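Local coordinates for exopolygalacturonase (Yersinia enterocolitica, PDB 2UVF), which hydrolyses pectin-derived polygalacturonate as a family 28 glycoside hydrolase with exo-activity, probably in the periplasm, and is captured here with digalacturonic acid, at residues E50-T63 with H108-P122. Residues are numbered along the deposited sequence; the frame is centred on the assembly and turned at random.
Sequences ESSIVLVWKAPEDT and HKIVMQNFTVIGLKP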
loop_
_atom_site.group_PDB
_atom_site.type_symbol
_atom_site.label_atom_id
_atom_site.label_comp_id
_atom_site.label_asym_id
_atom_site.label_seq_id
_atom_site.Cartn_x
_atom_site.Cartn_y
_atom_site.Cartn_z
ATOM N N GLU A 50 16.582 19.372 -3.191
ATOM C CA GLU A 50 17.754 20.220 -3.388
ATOM C C GLU A 50 19.028 19.683 -2.714
ATOM O O GLU A 50 20.134 20.124 -3.042
ATOM C CB GLU A 50 17.487 21.657 -2.938
ATOM C CG GLU A 50 17.312 21.838 -1.436
ATOM C CD GLU A 50 15.871 21.668 -1.007
ATOM O OE1 GLU A 50 15.138 20.902 -1.675
ATOM O OE2 GLU A 50 15.475 22.304 -0.005
ATOM N N SER A 51 18.887 18.749 -1.774
ATOM C CA SER A 51 20.069 18.206 -1.102
ATOM C C SER A 51 20.109 16.685 -0.962
ATOM O O SER A 51 21.050 16.146 -0.379
ATOM C CB SER A 51 20.335 18.901 0.242
ATOM O OG SER A 51 19.165 19.029 1.017
ATOM N N SER A 52 19.107 15.995 -1.495
ATOM C CA SER A 52 19.040 14.540 -1.347
ATOM C C SER A 52 18.445 13.840 -2.561
ATOM O O SER A 52 17.584 14.384 -3.239
ATOM C CB SER A 52 18.272 14.154 -0.078
ATOM O OG SER A 52 17.037 14.846 -0.014
ATOM N N ILE A 53 18.928 12.626 -2.817
ATOM C CA ILE A 53 18.434 11.762 -3.888
ATOM C C ILE A 53 18.227 10.369 -3.283
ATOM O O ILE A 53 19.054 9.910 -2.485
ATOM C CB ILE A 53 19.433 11.715 -5.098
ATOM C CG1 ILE A 53 19.607 13.118 -5.709
ATOM C CG2 ILE A 53 18.994 10.685 -6.169
ATOM C CD1 ILE A 53 20.862 13.293 -6.600
ATOM N N VAL A 54 17.111 9.727 -3.639
ATOM C CA VAL A 54 16.827 8.333 -3.269
ATOM C C VAL A 54 17.102 7.401 -4.463
ATOM O O VAL A 54 16.606 7.633 -5.569
ATOM C CB VAL A 54 15.356 8.148 -2.760
ATOM C CG1 VAL A 54 15.111 6.715 -2.259
ATOM C CG2 VAL A 54 15.022 9.139 -1.654
ATOM N N LEU A 55 17.883 6.347 -4.224
ATOM C CA LEU A 55 18.169 5.322 -5.234
ATOM C C LEU A 55 17.492 3.990 -4.919
ATOM O O LEU A 55 17.402 3.586 -3.761
ATOM C CB LEU A 55 19.681 5.081 -5.345
ATOM C CG LEU A 55 20.645 6.243 -5.628
ATOM C CD1 LEU A 55 22.066 5.863 -5.178
ATOM C CD2 LEU A 55 20.607 6.661 -7.091
ATOM N N VAL A 56 17.014 3.312 -5.960
ATOM C CA VAL A 56 16.510 1.948 -5.843
ATOM C C VAL A 56 17.013 1.121 -7.010
ATOM O O VAL A 56 17.468 1.667 -8.009
ATOM C CB VAL A 56 14.948 1.863 -5.761
ATOM C CG1 VAL A 56 14.396 2.689 -4.601
ATOM C CG2 VAL A 56 14.308 2.246 -7.067
ATOM N N TRP A 57 16.916 -0.198 -6.890
ATOM C CA TRP A 57 17.429 -1.110 -7.901
ATOM C C TRP A 57 16.738 -2.422 -7.711
ATOM O O TRP A 57 16.222 -2.687 -6.619
ATOM C CB TRP A 57 18.963 -1.313 -7.761
ATOM C CG TRP A 57 19.386 -1.799 -6.405
ATOM C CD1 TRP A 57 19.485 -3.104 -5.989
ATOM C CD2 TRP A 57 19.751 -0.986 -5.273
ATOM N NE1 TRP A 57 19.876 -3.148 -4.665
ATOM C CE2 TRP A 57 20.059 -1.867 -4.207
ATOM C CE3 TRP A 57 19.844 0.399 -5.055
ATOM C CZ2 TRP A 57 20.450 -1.407 -2.941
ATOM C CZ3 TRP A 57 20.238 0.854 -3.784
ATOM C CH2 TRP A 57 20.536 -0.048 -2.750
ATOM N N LYS A 58 16.742 -3.239 -8.758
ATOM C CA LYS A 58 16.306 -4.634 -8.672
ATOM C C LYS A 58 17.281 -5.593 -7.958
ATOM O O LYS A 58 18.504 -5.606 -8.210
ATOM C CB LYS A 58 15.977 -5.171 -10.062
ATOM C CG LYS A 58 14.703 -4.562 -10.649
ATOM C CD LYS A 58 14.331 -5.158 -12.022
ATOM C CE LYS A 58 13.885 -6.620 -11.949
ATOM N NZ LYS A 58 12.672 -6.784 -11.115
ATOM N N ALA A 59 16.724 -6.380 -7.048
ATOM C CA ALA A 59 17.378 -7.570 -6.527
ATOM C C ALA A 59 16.806 -8.721 -7.340
ATOM O O ALA A 59 15.638 -8.653 -7.730
ATOM C CB ALA A 59 17.059 -7.747 -5.047
ATOM N N PRO A 60 17.614 -9.774 -7.617
ATOM C CA PRO A 60 17.143 -10.916 -8.407
ATOM C C PRO A 60 16.222 -11.880 -7.653
ATOM O O PRO A 60 15.996 -11.728 -6.445
ATOM C CB PRO A 60 18.448 -11.633 -8.799
ATOM C CG PRO A 60 19.424 -11.283 -7.759
ATOM C CD PRO A 60 19.030 -9.930 -7.209
ATOM N N GLU A 61 15.716 -12.882 -8.367
ATOM C CA GLU A 61 14.832 -13.894 -7.788
ATOM C C GLU A 61 15.483 -14.658 -6.627
ATOM O O GLU A 61 14.835 -14.967 -5.625
ATOM C CB GLU A 61 14.423 -14.872 -8.877
ATOM C CG GLU A 61 13.329 -15.841 -8.503
ATOM C CD GLU A 61 12.876 -16.642 -9.699
ATOM O OE1 GLU A 61 13.733 -17.296 -10.340
ATOM O OE2 GLU A 61 11.668 -16.621 -10.012
ATOM N N ASP A 62 16.770 -14.952 -6.781
ATOM C CA ASP A 62 17.526 -15.790 -5.854
ATOM C C ASP A 62 18.620 -14.943 -5.217
ATOM O O ASP A 62 19.594 -14.572 -5.886
ATOM C CB ASP A 62 18.125 -16.973 -6.632
ATOM C CG ASP A 62 19.036 -17.871 -5.781
ATOM O OD1 ASP A 62 19.029 -17.799 -4.523
ATOM O OD2 ASP A 62 19.771 -18.665 -6.399
ATOM N N THR A 63 18.446 -14.632 -3.931
ATOM C CA THR A 63 19.368 -13.760 -3.210
ATOM C C THR A 63 20.144 -14.542 -2.151
ATOM O O THR A 63 20.744 -13.958 -1.252
ATOM C CB THR A 63 18.625 -12.554 -2.540
ATOM O OG1 THR A 63 17.724 -13.037 -1.544
ATOM C CG2 THR A 63 17.838 -11.739 -3.558
ATOM N N HIS A 108 13.214 -16.616 5.606
ATOM C CA HIS A 108 13.882 -16.022 4.451
ATOM C C HIS A 108 14.447 -14.657 4.829
ATOM O O HIS A 108 13.721 -13.775 5.288
ATOM C CB HIS A 108 12.917 -15.862 3.252
ATOM C CG HIS A 108 13.587 -15.311 2.029
ATOM N ND1 HIS A 108 14.232 -16.112 1.110
ATOM C CD2 HIS A 108 13.760 -14.036 1.605
ATOM C CE1 HIS A 108 14.765 -15.353 0.167
ATOM N NE2 HIS A 108 14.493 -14.092 0.445
ATOM N N LYS A 109 15.750 -14.488 4.641
ATOM C CA LYS A 109 16.408 -13.207 4.895
ATOM C C LYS A 109 16.308 -12.293 3.676
ATOM O O LYS A 109 16.884 -12.559 2.629
ATOM C CB LYS A 109 17.877 -13.400 5.310
ATOM C CG LYS A 109 18.100 -14.326 6.530
ATOM C CD LYS A 109 19.503 -14.974 6.430
ATOM C CE LYS A 109 19.716 -16.117 7.435
ATOM N NZ LYS A 109 19.098 -17.404 6.982
ATOM N N ILE A 110 15.579 -11.196 3.834
ATOM C CA ILE A 110 15.391 -10.230 2.761
ATOM C C ILE A 110 16.644 -9.371 2.565
ATOM O O ILE A 110 17.485 -9.276 3.449
ATOM C CB ILE A 110 14.112 -9.373 2.990
ATOM C CG1 ILE A 110 14.255 -8.455 4.209
ATOM C CG2 ILE A 110 12.879 -10.282 3.138
ATOM C CD1 ILE A 110 13.253 -7.306 4.256
ATOM N N VAL A 111 16.762 -8.761 1.392
ATOM C CA VAL A 111 17.843 -7.833 1.107
ATOM C C VAL A 111 17.285 -6.424 0.885
ATOM O O VAL A 111 16.126 -6.260 0.493
ATOM C CB VAL A 111 18.704 -8.324 -0.097
ATOM C CG1 VAL A 111 19.445 -9.643 0.267
ATOM C CG2 VAL A 111 17.849 -8.493 -1.388
ATOM N N MET A 112 18.092 -5.406 1.173
ATOM C CA MET A 112 17.703 -4.013 0.890
ATOM C C MET A 112 17.901 -3.659 -0.590
ATOM O O MET A 112 18.818 -4.168 -1.240
ATOM C CB MET A 112 18.429 -3.027 1.809
ATOM C CG MET A 112 18.169 -3.242 3.315
ATOM S SD MET A 112 16.476 -2.842 3.899
ATOM C CE MET A 112 15.706 -4.446 3.873
ATOM N N GLN A 113 17.014 -2.804 -1.111
ATOM C CA GLN A 113 16.979 -2.409 -2.532
ATOM C C GLN A 113 16.894 -0.880 -2.649
ATOM O O GLN A 113 16.579 -0.344 -3.703
ATOM C CB GLN A 113 15.777 -3.034 -3.228
ATOM C CG GLN A 113 15.804 -4.552 -3.330
ATOM C CD GLN A 113 14.514 -5.119 -3.873
ATOM O OE1 GLN A 113 13.801 -5.853 -3.187
ATOM N NE2 GLN A 113 14.207 -4.786 -5.114
ATOM N N ASN A 114 17.167 -0.183 -1.552
ATOM C CA ASN A 114 17.106 1.276 -1.530
ATOM C C ASN A 114 18.250 1.865 -0.719
ATOM O O ASN A 114 18.727 1.240 0.227
ATOM C CB ASN A 114 15.744 1.783 -1.007
ATOM C CG ASN A 114 15.583 1.606 0.496
ATOM O OD1 ASN A 114 15.154 0.541 0.958
ATOM N ND2 ASN A 114 15.908 2.658 1.271
ATOM N N PHE A 115 18.678 3.064 -1.100
ATOM C CA PHE A 115 19.740 3.799 -0.410
ATOM C C PHE A 115 19.474 5.296 -0.598
ATOM O O PHE A 115 19.391 5.773 -1.723
ATOM C CB PHE A 115 21.114 3.395 -0.989
ATOM C CG PHE A 115 22.306 4.088 -0.354
ATOM C CD1 PHE A 115 23.057 3.450 0.624
ATOM C CD2 PHE A 115 22.711 5.351 -0.776
ATOM C CE1 PHE A 115 24.167 4.076 1.205
ATOM C CE2 PHE A 115 23.821 5.978 -0.202
ATOM C CZ PHE A 115 24.541 5.340 0.792
ATOM N N THR A 116 19.331 6.024 0.509
ATOM C CA THR A 116 19.080 7.479 0.476
ATOM C C THR A 116 20.359 8.344 0.589
ATOM O O THR A 116 21.010 8.383 1.642
ATOM C CB THR A 116 18.070 7.898 1.572
ATOM O OG1 THR A 116 16.916 7.074 1.481
ATOM C CG2 THR A 116 17.649 9.337 1.411
ATOM N N VAL A 117 20.698 9.051 -0.492
ATOM C CA VAL A 117 21.882 9.918 -0.500
ATOM C C VAL A 117 21.558 11.353 -0.073
ATOM O O VAL A 117 20.920 12.088 -0.836
ATOM C CB VAL A 117 22.547 9.974 -1.894
ATOM C CG1 VAL A 117 23.909 10.658 -1.797
ATOM C CG2 VAL A 117 22.685 8.578 -2.520
ATOM N N ILE A 118 22.021 11.760 1.115
ATOM C CA ILE A 118 21.794 13.128 1.617
ATOM C C ILE A 118 23.053 14.027 1.603
ATOM O O ILE A 118 24.131 13.604 1.161
ATOM C CB ILE A 118 21.112 13.150 3.034
ATOM C CG1 ILE A 118 22.105 12.794 4.146
ATOM C CG2 ILE A 118 19.863 12.243 3.059
ATOM C CD1 ILE A 118 21.782 13.406 5.497
ATOM N N GLY A 119 22.899 15.266 2.079
ATOM C CA GLY A 119 24.016 16.201 2.232
ATOM C C GLY A 119 24.607 16.669 0.912
ATOM O O GLY A 119 25.812 16.897 0.814
ATOM N N LEU A 120 23.750 16.787 -0.100
ATOM C CA LEU A 120 24.144 17.227 -1.437
ATOM C C LEU A 120 23.892 18.733 -1.566
ATOM O O LEU A 120 23.401 19.374 -0.627
ATOM C CB LEU A 120 23.363 16.452 -2.506
ATOM C CG LEU A 120 23.742 15.064 -3.054
ATOM C CD1 LEU A 120 24.632 14.227 -2.140
ATOM C CD2 LEU A 120 22.463 14.307 -3.412
ATOM N N LYS A 121 24.246 19.291 -2.720
ATOM C CA LYS A 121 24.079 20.726 -2.976
ATOM C C LYS A 121 23.059 20.953 -4.088
ATOM O O LYS A 121 22.888 20.076 -4.950
ATOM C CB LYS A 121 25.422 21.356 -3.349
ATOM C CG LYS A 121 26.389 21.537 -2.169
ATOM C CD LYS A 121 27.819 21.128 -2.557
ATOM C CE LYS A 121 28.174 21.548 -3.997
ATOM N NZ LYS A 121 29.543 21.108 -4.395
ATOM N N PRO A 122 22.376 22.124 -4.075
ATOM C CA PRO A 122 21.296 22.419 -5.029
ATOM C C PRO A 122 21.758 22.388 -6.480
ATOM O O PRO A 122 22.789 22.970 -6.800
ATOM C CB PRO A 122 20.872 23.847 -4.653
ATOM C CG PRO A 122 21.322 24.036 -3.262
ATOM C CD PRO A 122 22.589 23.243 -3.139
HETATM O O HOH W 1 15.598 -11.969 -0.818
#
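Gln113 NE2 has two acceptors: it donates to Trp57 O at 3.3 Å, almost straight at 174° and in the carbonyl plane on a lone pair, and it also bonds Glu454 OE2 of the glycoside hydrolase family 28 β-helix. With CG beside the backbone N (chi1 -66°) and the chain extended beyond it, the amide runs out along the neighbouring strand, and CG packs on Ala59 CB on the way. Gln113 O in turn accepts a more bent bond from Trp57 N at 3.2 Å. The same oxygen sits 3.5 Å above the plane of the Trp57 indole, over its centre, while Gln113 CA makes a CH-pi contact over the five-membered ring. Trp57 can lie back over this backbone because its CG is set between N and the carbonyl carbon (chi1 56°); Phe115 CB then meets the indole at its edge. Strands 53-58 and 114-117 form antiparallel neighbours in the three-stranded sheet of the fibronectin type III domain, with 114-117 outermost. Leu55 and Phe115 bond reciprocally, as do Ile53 and Val117, whose shorter bond, Val117 N to Ile53 O, is 2.7 Å. On the face carrying these four residues, the Leu55 and Val117 side chains cross at a slant, Leu55 CD1 touching Val117 CG2 at 3.8 Å, and both also touch Phe128 of strand 125-134 in the domain's other sheet. Val54 and Val56 point the opposite way, Val56 reaching Trp425 and Phe427 of the β-helix. Past the strands, one water, at the edge of the His108 ring and in its plane, joins His108 NE2 to Thr63 OG1.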